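Local coordinates for DNA replication and repair protein RecF (Caldanaerobacter subterraneus subsp. tengcongensis, PDB 5Z69) that binds ATP as an ABC-type ATPase and acts as a recombination mediator in the RecFOR pathway of DNA repair, at residues Tyr9-Phe14 and Asp85-Lys90; Asn163-Asn168 and Glu191-Tyr196; Asn205-Lys210 and Leu306-Glu311. One frame throughout, in Å; residues are numbered along the deposited sequence. Where two conformers were deposited one is given.

Contact 1. Residues Tyr9-Phe14 and Asp85-Lys90; sequences YLKEIF and DFYEKK
Lys11 reaches over strand 74-83 and meets Tyr87 and Glu88 with its ammonium group, an example of one charge joining two strands that are not neighbours. Strands 9-16 and 86-96 belong to the same antiparallel sheet; strand 74-83 runs between them, and the nearest CA atoms, those of Lys11 and Glu88, stay 8.8 Å apart. Lys11 bridges that interval with a chain fully extended beyond CG.

The ionic part is a salt bridge from Lys11 NZ to Glu88 OE2, 2.8 Å long, which uses the anti lone pair of the carboxylate oxygen, the one facing away from OE1. The two side chains meet at a slant, and Lys11 CD also lies 3.6 Å from Glu88 OE2.

A hydrogen bond adds to it: Lys11 NZ donates to Tyr87 O over 2.9 Å, coming in tilted 33° from the carbonyl plane.

The third interaction is cation-pi. Lys11 NZ stands over one face of the Tyr87 ring, 4.0 Å from the ring centroid and 12° off its normal. Tyr87 has CG anti to its backbone N (chi1 169°), and the ring thereby comes back over the ammonium although its CB points away.

Lys11 has alpha-region backbone angles within the strand, and both it and Glu12 form backbone hydrogen bonds with Leu80 of strand 74-83, a pattern consistent with a classic beta bulge. With an anion, a carbonyl and a ring face around one NZ, the lysine is probably held in its charged form, and the three interactions would restrain a side chain that is partly exposed at the surface of the sheet.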
loop_
_atom_site.group_PDB
_atom_site.type_symbol
_atom_site.label_atom_id
_atom_site.label_comp_id
_atom_site.label_asym_id
_atom_site.label_seq_id
_atom_site.Cartn_x
_atom_site.Cartn_y
_atom_site.Cartn_z
ATOM N N TYR A 9 4.361 22.954 32.181
ATOM C CA TYR A 9 4.613 22.550 33.554
ATOM C C TYR A 9 3.266 22.371 34.265
ATOM O O TYR A 9 2.430 23.273 34.277
ATOM C CB TYR A 9 5.476 23.592 34.292
ATOM C CG TYR A 9 5.772 23.240 35.755
ATOM C CD1 TYR A 9 6.820 22.388 36.083
ATOM C CD2 TYR A 9 5.017 23.770 36.796
ATOM C CE1 TYR A 9 7.104 22.068 37.399
ATOM C CE2 TYR A 9 5.295 23.449 38.129
ATOM C CZ TYR A 9 6.334 22.584 38.414
ATOM O OH TYR A 9 6.639 22.248 39.713
ATOM N N LEU A 10 3.069 21.205 34.860
ATOM C CA LEU A 10 1.849 20.919 35.605
ATOM C C LEU A 10 2.134 21.149 37.063
ATOM O O LEU A 10 2.887 20.382 37.678
ATOM C CB LEU A 10 1.399 19.480 35.354
ATOM C CG LEU A 10 0.129 19.034 36.083
ATOM C CD1 LEU A 10 -1.102 19.807 35.564
ATOM C CD2 LEU A 10 -0.067 17.517 35.966
ATOM N N LYS A 11 1.578 22.215 37.628
ATOM C CA LYS A 11 1.878 22.559 39.006
ATOM C C LYS A 11 1.224 21.563 39.926
ATOM O O LYS A 11 1.792 21.149 40.932
ATOM C CB LYS A 11 1.382 23.970 39.356
ATOM C CG LYS A 11 1.762 25.055 38.358
ATOM C CD LYS A 11 1.303 26.430 38.868
ATOM C CE LYS A 11 1.695 27.551 37.922
ATOM N NZ LYS A 11 1.236 28.853 38.483
ATOM N N GLU A 12 0.007 21.182 39.572
ATOM C CA GLU A 12 -0.774 20.340 40.435
ATOM C C GLU A 12 -1.917 19.747 39.642
ATOM O O GLU A 12 -2.284 20.252 38.572
ATOM C CB GLU A 12 -1.324 21.147 41.647
ATOM C CG GLU A 12 -2.420 22.094 41.247
ATOM C CD GLU A 12 -3.175 22.686 42.430
ATOM O OE1 GLU A 12 -2.542 23.350 43.271
ATOM O OE2 GLU A 12 -4.407 22.490 42.519
ATOM N N ILE A 13 -2.495 18.679 40.173
ATOM C CA ILE A 13 -3.706 18.132 39.594
ATOM C C ILE A 13 -4.623 17.719 40.734
ATOM O O ILE A 13 -4.164 17.297 41.812
ATOM C CB ILE A 13 -3.424 16.925 38.663
ATOM C CG1 ILE A 13 -4.632 16.625 37.759
ATOM C CG2 ILE A 13 -3.046 15.689 39.477
ATOM C CD1 ILE A 13 -4.326 15.592 36.615
ATOM N N PHE A 14 -5.919 17.843 40.494
ATOM C CA PHE A 14 -6.913 17.411 41.471
ATOM C C PHE A 14 -7.776 16.349 40.805
ATOM O O PHE A 14 -8.316 16.602 39.730
ATOM C CB PHE A 14 -7.787 18.570 41.939
ATOM C CG PHE A 14 -8.803 18.172 42.984
ATOM C CD1 PHE A 14 -8.425 18.058 44.320
ATOM C CD2 PHE A 14 -10.122 17.909 42.637
ATOM C CE1 PHE A 14 -9.345 17.679 45.296
ATOM C CE2 PHE A 14 -11.066 17.523 43.612
ATOM C CZ PHE A 14 -10.679 17.399 44.929
ATOM N N ASP A 85 3.177 31.315 27.654
ATOM C CA ASP A 85 2.425 32.569 27.707
ATOM C C ASP A 85 1.547 32.669 28.936
ATOM O O ASP A 85 0.846 33.649 29.091
ATOM C CB ASP A 85 1.526 32.746 26.471
ATOM C CG ASP A 85 2.317 32.964 25.191
ATOM O OD1 ASP A 85 3.405 33.578 25.262
ATOM O OD2 ASP A 85 1.845 32.511 24.123
ATOM N N PHE A 86 1.549 31.651 29.788
ATOM C CA PHE A 86 0.656 31.669 30.947
ATOM C C PHE A 86 1.395 31.334 32.206
ATOM O O PHE A 86 1.891 30.221 32.320
ATOM C CB PHE A 86 -0.510 30.675 30.753
ATOM C CG PHE A 86 -1.490 31.109 29.709
ATOM C CD1 PHE A 86 -1.250 30.845 28.375
ATOM C CD2 PHE A 86 -2.634 31.810 30.061
ATOM C CE1 PHE A 86 -2.126 31.266 27.394
ATOM C CE2 PHE A 86 -3.522 32.242 29.084
ATOM C CZ PHE A 86 -3.262 31.946 27.734
ATOM N N TYR A 87 1.492 32.294 33.144
ATOM C CA TYR A 87 1.950 31.965 34.494
ATOM C C TYR A 87 1.036 30.887 35.085
ATOM O O TYR A 87 1.488 29.980 35.793
ATOM C CB TYR A 87 1.978 33.206 35.402
ATOM C CG TYR A 87 2.189 32.937 36.886
ATOM C CD1 TYR A 87 3.449 32.604 37.400
ATOM C CD2 TYR A 87 1.130 33.031 37.777
ATOM C CE1 TYR A 87 3.618 32.364 38.768
ATOM C CE2 TYR A 87 1.294 32.798 39.131
ATOM C CZ TYR A 87 2.541 32.470 39.622
ATOM O OH TYR A 87 2.685 32.241 40.981
ATOM N N GLU A 88 -0.256 30.970 34.798
ATOM C CA GLU A 88 -1.149 29.899 35.253
ATOM C C GLU A 88 -2.370 29.756 34.350
ATOM O O GLU A 88 -2.984 30.740 33.970
ATOM C CB GLU A 88 -1.589 30.121 36.709
ATOM C CG GLU A 88 -2.379 28.926 37.283
ATOM C CD GLU A 88 -2.430 28.885 38.808
ATOM O OE1 GLU A 88 -3.545 28.893 39.364
ATOM O OE2 GLU A 88 -1.361 28.807 39.456
ATOM N N LYS A 89 -2.692 28.525 33.973
ATOM C CA LYS A 89 -3.905 28.264 33.212
ATOM C C LYS A 89 -4.629 27.107 33.883
ATOM O O LYS A 89 -4.036 26.047 34.147
ATOM C CB LYS A 89 -3.599 27.950 31.739
ATOM C CG LYS A 89 -4.790 27.369 30.941
ATOM C CD LYS A 89 -4.417 27.106 29.467
ATOM C CE LYS A 89 -4.410 28.417 28.680
ATOM N NZ LYS A 89 -3.860 28.250 27.302
ATOM N N LYS A 90 -5.895 27.342 34.211
ATOM C CA LYS A 90 -6.714 26.313 34.845
ATOM C C LYS A 90 -7.424 25.485 33.789
ATOM O O LYS A 90 -8.114 26.022 32.919
ATOM C CB LYS A 90 -7.744 26.940 35.821
ATOM C CG LYS A 90 -8.525 25.864 36.639
ATOM C CD LYS A 90 -9.824 26.402 37.298
ATOM C CE LYS A 90 -9.572 27.580 38.190
ATOM N NZ LYS A 90 -10.841 28.034 38.849
#

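Contact 2. Residues Asn163-Asn168 and Glu191-Tyr196; sequences NKTLSN and EKLAEY
Thr165 meets Leu193 with its methyl and Lys192 chiefly with its hydroxyl, a small case of how one beta-branched residue serves both the polar and the apolar side of a helix pair. The segments 163-168 and 191-196 run nearly antiparallel, at 153°, with axes 9.7 Å apart, and Thr165 and Leu193 have the closest CA atoms.

With chi1 at -59°, Thr165 places OG1 beside its own backbone N, where it hydrogen-bonds to Gln161 O one turn back, and sends CG2 anti to that N, between the helices. There CG2 meets Leu193 CD2 at 3.6 Å, the two side chains passing one another in opposite directions. Leu193 CG stands beside its backbone N (chi1 -75°), and CD2 thereby also reaches the backbone of the facing helix, 3.6 Å from Leu166 N, with Leu166 CB more distant.

Lys192 takes the polar side. Its chain is extended from CB outward and crosses Thr165, bringing CE 3.2 Å from Thr165 OG1. NZ hydrogen-bonds to Gln161 OE1 of helix 153-177, its strongest partner, and donates to a water at 3.2 Å. That water also pairs with Thr165 OG1 and, weakly, with Asn168 ND2.

Helices 153-177 and 186-222 follow each other in the chain and form a helical hairpin, and Leu254 of helix 243-256 packs on Leu193 from outside the pair. Apolar carbon thus fills the middle of the interface, while the threonine hydroxyl is satisfied within its own helix and the lysine ammonium is probably stabilised by Gln161 and a water at the margin.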
loop_
_atom_site.group_PDB
_atom_site.type_symbol
_atom_site.label_atom_id
_atom_site.label_comp_id
_atom_site.label_asym_id
_atom_site.label_seq_id
_atom_site.Cartn_x
_atom_site.Cartn_y
_atom_site.Cartn_z
ATOM N N ASN A 163 -15.021 14.162 8.513
ATOM C CA ASN A 163 -15.727 13.038 9.130
ATOM C C ASN A 163 -17.223 13.274 9.133
ATOM O O ASN A 163 -18.010 12.321 9.046
ATOM C CB ASN A 163 -15.255 12.787 10.558
ATOM C CG ASN A 163 -13.845 12.261 10.629
ATOM O OD1 ASN A 163 -13.265 11.845 9.629
ATOM N ND2 ASN A 163 -13.283 12.271 11.832
ATOM N N LYS A 164 -17.608 14.546 9.241
ATOM C CA LYS A 164 -19.021 14.940 9.241
ATOM C C LYS A 164 -19.644 14.683 7.876
ATOM O O LYS A 164 -20.713 14.085 7.764
ATOM C CB LYS A 164 -19.162 16.418 9.618
ATOM C CG LYS A 164 -20.592 16.897 9.814
ATOM C CD LYS A 164 -20.604 18.229 10.579
ATOM N N THR A 165 -18.959 15.134 6.834
ATOM C CA THR A 165 -19.400 14.908 5.459
ATOM C C THR A 165 -19.398 13.419 5.096
ATOM O O THR A 165 -20.291 12.926 4.413
ATOM C CB THR A 165 -18.508 15.674 4.477
ATOM O OG1 THR A 165 -18.577 17.070 4.785
ATOM C CG2 THR A 165 -18.960 15.463 3.054
ATOM N N LEU A 166 -18.385 12.706 5.558
ATOM C CA LEU A 166 -18.329 11.272 5.349
ATOM C C LEU A 166 -19.553 10.592 5.970
ATOM O O LEU A 166 -20.206 9.747 5.340
ATOM C CB LEU A 166 -17.050 10.706 5.941
ATOM C CG LEU A 166 -16.915 9.191 5.849
ATOM C CD1 LEU A 166 -16.870 8.776 4.381
ATOM C CD2 LEU A 166 -15.662 8.705 6.577
ATOM N N SER A 167 -19.863 10.968 7.210
ATOM C CA SER A 167 -21.010 10.389 7.909
ATOM C C SER A 167 -22.304 10.663 7.150
ATOM O O SER A 167 -23.151 9.771 7.011
ATOM C CB SER A 167 -21.120 10.932 9.334
ATOM O OG SER A 167 -22.263 10.387 9.976
ATOM N N ASN A 168 -22.452 11.897 6.663
ATOM C CA ASN A 168 -23.606 12.255 5.844
ATOM C C ASN A 168 -23.668 11.415 4.571
ATOM O O ASN A 168 -24.736 10.956 4.173
ATOM C CB ASN A 168 -23.580 13.735 5.477
ATOM C CG ASN A 168 -23.822 14.643 6.687
ATOM O OD1 ASN A 168 -24.355 14.204 7.708
ATOM N ND2 ASN A 168 -23.425 15.904 6.570
ATOM N N GLU A 191 -17.874 15.920 -4.121
ATOM C CA GLU A 191 -17.061 17.100 -4.371
ATOM C C GLU A 191 -16.454 17.597 -3.067
ATOM O O GLU A 191 -15.273 17.930 -3.009
ATOM C CB GLU A 191 -17.899 18.203 -5.022
ATOM C CG GLU A 191 -18.589 17.770 -6.316
ATOM C CD GLU A 191 -19.443 18.867 -6.943
ATOM O OE1 GLU A 191 -19.273 19.134 -8.155
ATOM O OE2 GLU A 191 -20.290 19.453 -6.233
ATOM N N LYS A 192 -17.270 17.613 -2.019
ATOM C CA LYS A 192 -16.842 18.145 -0.725
ATOM C C LYS A 192 -15.784 17.238 -0.103
ATOM O O LYS A 192 -14.769 17.718 0.409
ATOM C CB LYS A 192 -18.036 18.303 0.227
ATOM C CG LYS A 192 -17.680 19.100 1.498
ATOM C CD LYS A 192 -18.881 19.362 2.372
ATOM C CE LYS A 192 -18.469 20.104 3.649
ATOM N NZ LYS A 192 -19.643 20.634 4.370
ATOM N N LEU A 193 -16.011 15.928 -0.167
ATOM C CA LEU A 193 -15.052 14.965 0.381
ATOM C C LEU A 193 -13.701 15.050 -0.306
ATOM O O LEU A 193 -12.668 14.806 0.319
ATOM C CB LEU A 193 -15.581 13.530 0.264
ATOM C CG LEU A 193 -16.677 13.114 1.243
ATOM C CD1 LEU A 193 -17.169 11.711 0.905
ATOM C CD2 LEU A 193 -16.211 13.191 2.703
ATOM N N ALA A 194 -13.709 15.371 -1.597
ATOM C CA ALA A 194 -12.474 15.418 -2.368
ATOM C C ALA A 194 -11.688 16.676 -2.007
ATOM O O ALA A 194 -10.461 16.654 -1.864
ATOM C CB ALA A 194 -12.778 15.369 -3.882
ATOM N N GLU A 195 -12.405 17.777 -1.842
ATOM C CA GLU A 195 -11.765 19.011 -1.419
ATOM C C GLU A 195 -11.130 18.863 -0.043
ATOM O O GLU A 195 -9.965 19.208 0.147
ATOM C CB GLU A 195 -12.761 20.157 -1.412
ATOM C CG GLU A 195 -12.197 21.435 -0.812
ATOM C CD GLU A 195 -13.274 22.465 -0.589
ATOM O OE1 GLU A 195 -13.655 23.141 -1.566
ATOM O OE2 GLU A 195 -13.753 22.588 0.558
ATOM N N TYR A 196 -11.889 18.349 0.920
ATOM C CA TYR A 196 -11.357 18.218 2.273
ATOM C C TYR A 196 -10.337 17.096 2.342
ATOM O O TYR A 196 -9.321 17.219 3.023
ATOM C CB TYR A 196 -12.484 17.993 3.280
ATOM C CG TYR A 196 -13.142 19.291 3.701
ATOM C CD1 TYR A 196 -12.833 19.887 4.911
ATOM C CD2 TYR A 196 -14.048 19.933 2.864
ATOM C CE1 TYR A 196 -13.428 21.077 5.291
ATOM C CE2 TYR A 196 -14.644 21.111 3.228
ATOM C CZ TYR A 196 -14.333 21.681 4.446
ATOM O OH TYR A 196 -14.931 22.865 4.802
HETATM O O HOH W 1 -21.606 18.099 4.592
#

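Contact 3. Residues Asn205-Lys210 and Leu306-Glu311; sequences NNYLEK and LEILEE
Lys210 offers its ammonium NZ to Glu312 OE2 in a salt bridge just beyond segment 306-311, its end leading away from Ile308, which packs on both Lys210 and Tyr207. In this example a polar link made outside the two segments stands beside an apolar contact between them.

Ile308 contributes both of its branches. CG1 stands anti to the carbonyl carbon (chi1 -64°) and carries CD1 toward the other helix, where it rests 3.7 Å from Lys210 C and 3.8 Å from Lys210 CB. The same methyl lies over one face of the Tyr207 ring, while Ile308 CG2 meets Tyr207 CE1 at 3.7 Å. The lysine thus touches the isoleucine with backbone and the root of its side chain rather than with its charged end. Beyond the isoleucine, Glu307 reaches Lys217 and Ser214, a second polar link between the same two helices.

Helices 186-222 and 291-313 are thereby joined beside helix 137-151, whose Leu144, Cys147 and Ile148 pack on Tyr207 and whose Ile151 meets Leu309; strand 122-125, through Val123, lies against Leu306 and Leu309.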
loop_
_atom_site.group_PDB
_atom_site.type_symbol
_atom_site.label_atom_id
_atom_site.label_comp_id
_atom_site.label_asym_id
_atom_site.label_seq_id
_atom_site.Cartn_x
_atom_site.Cartn_y
_atom_site.Cartn_z
ATOM N N ASN A 205 1.064 14.467 4.347
ATOM C CA ASN A 205 2.341 14.331 3.639
ATOM C C ASN A 205 3.412 15.223 4.242
ATOM O O ASN A 205 4.545 14.786 4.469
ATOM C CB ASN A 205 2.191 14.666 2.158
ATOM C CG ASN A 205 3.425 14.268 1.345
ATOM O OD1 ASN A 205 3.714 13.088 1.173
ATOM N ND2 ASN A 205 4.156 15.258 0.864
ATOM N N ASN A 206 3.060 16.481 4.493
ATOM C CA ASN A 206 3.991 17.402 5.147
ATOM C C ASN A 206 4.527 16.824 6.457
ATOM O O ASN A 206 5.716 16.921 6.747
ATOM C CB ASN A 206 3.330 18.757 5.426
ATOM C CG ASN A 206 2.840 19.457 4.165
ATOM O OD1 ASN A 206 1.868 20.215 4.208
ATOM N ND2 ASN A 206 3.503 19.206 3.039
ATOM N N TYR A 207 3.638 16.217 7.245
ATOM C CA TYR A 207 4.039 15.697 8.549
ATOM C C TYR A 207 4.898 14.433 8.373
ATOM O O TYR A 207 5.898 14.248 9.071
ATOM C CB TYR A 207 2.811 15.381 9.443
ATOM C CG TYR A 207 3.210 14.938 10.830
ATOM C CD1 TYR A 207 3.293 15.861 11.882
ATOM C CD2 TYR A 207 3.514 13.609 11.102
ATOM C CE1 TYR A 207 3.673 15.460 13.153
ATOM C CE2 TYR A 207 3.896 13.202 12.363
ATOM C CZ TYR A 207 3.964 14.141 13.396
ATOM O OH TYR A 207 4.365 13.758 14.661
ATOM N N LEU A 208 4.485 13.563 7.461
ATOM C CA LEU A 208 5.215 12.327 7.227
ATOM C C LEU A 208 6.639 12.615 6.689
ATOM O O LEU A 208 7.587 11.910 7.063
ATOM C CB LEU A 208 4.420 11.420 6.290
ATOM C CG LEU A 208 3.195 10.786 6.952
ATOM C CD1 LEU A 208 2.392 10.111 5.910
ATOM C CD2 LEU A 208 3.532 9.790 8.056
ATOM N N GLU A 209 6.769 13.633 5.836
ATOM C CA GLU A 209 8.084 14.159 5.432
ATOM C C GLU A 209 8.927 14.478 6.636
ATOM O O GLU A 209 10.044 14.000 6.756
ATOM C CB GLU A 209 7.948 15.452 4.627
ATOM C CG GLU A 209 7.623 15.303 3.136
ATOM C CD GLU A 209 7.794 16.626 2.406
ATOM O OE1 GLU A 209 6.816 17.094 1.778
ATOM O OE2 GLU A 209 8.917 17.184 2.469
ATOM N N LYS A 210 8.394 15.314 7.529
ATOM C CA LYS A 210 9.118 15.664 8.751
ATOM C C LYS A 210 9.365 14.442 9.614
ATOM O O LYS A 210 10.441 14.293 10.187
ATOM C CB LYS A 210 8.352 16.718 9.545
ATOM C CG LYS A 210 8.298 18.040 8.846
ATOM C CD LYS A 210 7.359 19.009 9.547
ATOM C CE LYS A 210 7.447 20.389 8.917
ATOM N NZ LYS A 210 6.319 21.251 9.327
ATOM N N LEU A 306 7.958 14.089 19.638
ATOM C CA LEU A 306 8.430 15.100 20.566
ATOM C C LEU A 306 9.169 16.233 19.849
ATOM O O LEU A 306 8.873 17.412 20.038
ATOM C CB LEU A 306 9.330 14.439 21.605
ATOM C CG LEU A 306 10.062 15.372 22.568
ATOM C CD1 LEU A 306 9.086 16.304 23.266
ATOM C CD2 LEU A 306 10.860 14.546 23.576
ATOM N N GLU A 307 10.138 15.867 19.024
ATOM C CA GLU A 307 10.930 16.856 18.311
ATOM C C GLU A 307 10.073 17.744 17.399
ATOM O O GLU A 307 10.188 18.964 17.426
ATOM C CB GLU A 307 12.015 16.155 17.488
ATOM C CG GLU A 307 12.754 17.086 16.559
ATOM C CD GLU A 307 13.917 16.385 15.881
ATOM O OE1 GLU A 307 13.882 16.227 14.646
ATOM O OE2 GLU A 307 14.850 15.973 16.602
ATOM N N ILE A 308 9.233 17.124 16.574
ATOM C CA ILE A 308 8.350 17.888 15.703
ATOM C C ILE A 308 7.394 18.787 16.532
ATOM O O ILE A 308 7.167 19.950 16.200
ATOM C CB ILE A 308 7.559 16.935 14.768
ATOM C CG1 ILE A 308 8.538 16.199 13.842
ATOM C CG2 ILE A 308 6.539 17.709 13.934
ATOM C CD1 ILE A 308 7.915 15.082 12.986
ATOM N N LEU A 309 6.857 18.261 17.627
ATOM C CA LEU A 309 5.934 19.052 18.450
ATOM C C LEU A 309 6.632 20.322 18.997
ATOM O O LEU A 309 6.086 21.433 18.895
ATOM C CB LEU A 309 5.347 18.179 19.587
ATOM C CG LEU A 309 4.533 18.821 20.736
ATOM C CD1 LEU A 309 3.599 19.832 20.191
ATOM C CD2 LEU A 309 3.709 17.777 21.514
ATOM N N GLU A 310 7.834 20.179 19.548
ATOM C CA GLU A 310 8.572 21.348 20.058
ATOM C C GLU A 310 8.847 22.401 18.992
ATOM O O GLU A 310 8.656 23.600 19.209
ATOM C CB GLU A 310 9.902 20.926 20.655
ATOM C CG GLU A 310 9.776 20.008 21.826
ATOM C CD GLU A 310 11.099 19.815 22.527
ATOM O OE1 GLU A 310 11.849 18.902 22.109
ATOM O OE2 GLU A 310 11.390 20.582 23.474
ATOM N N GLU A 311 9.295 21.938 17.831
ATOM C CA GLU A 311 9.643 22.834 16.737
ATOM C C GLU A 311 8.412 23.536 16.178
ATOM O O GLU A 311 8.445 24.729 15.909
ATOM C CB GLU A 311 10.363 22.060 15.623
ATOM C CG GLU A 311 11.835 22.409 15.485
ATOM C CD GLU A 311 12.063 23.797 14.898
ATOM O OE1 GLU A 311 11.162 24.308 14.197
ATOM O OE2 GLU A 311 13.147 24.374 15.140
#

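The three contacts illustrate how a compact ATPase body and a helical extension can be built in one chain. Helix 186-222 carries both contact 2 and contact 3: it pairs first with helix 153-177 and then, about 26 Å away between centres, with helix 291-313, so one rod connects the outlying hairpin to the interior. Contact 1 stands apart on the antiparallel sheet, 38 Å from contact 2 and 26 Å from contact 3 between centres, and touches neither. None of the three lies at the ATP-analogue pocket. Contact 1 is linked to it indirectly, since Leu10 and Ile13 pack on helix 43-55, which begins within the predicted ATP-binding loop.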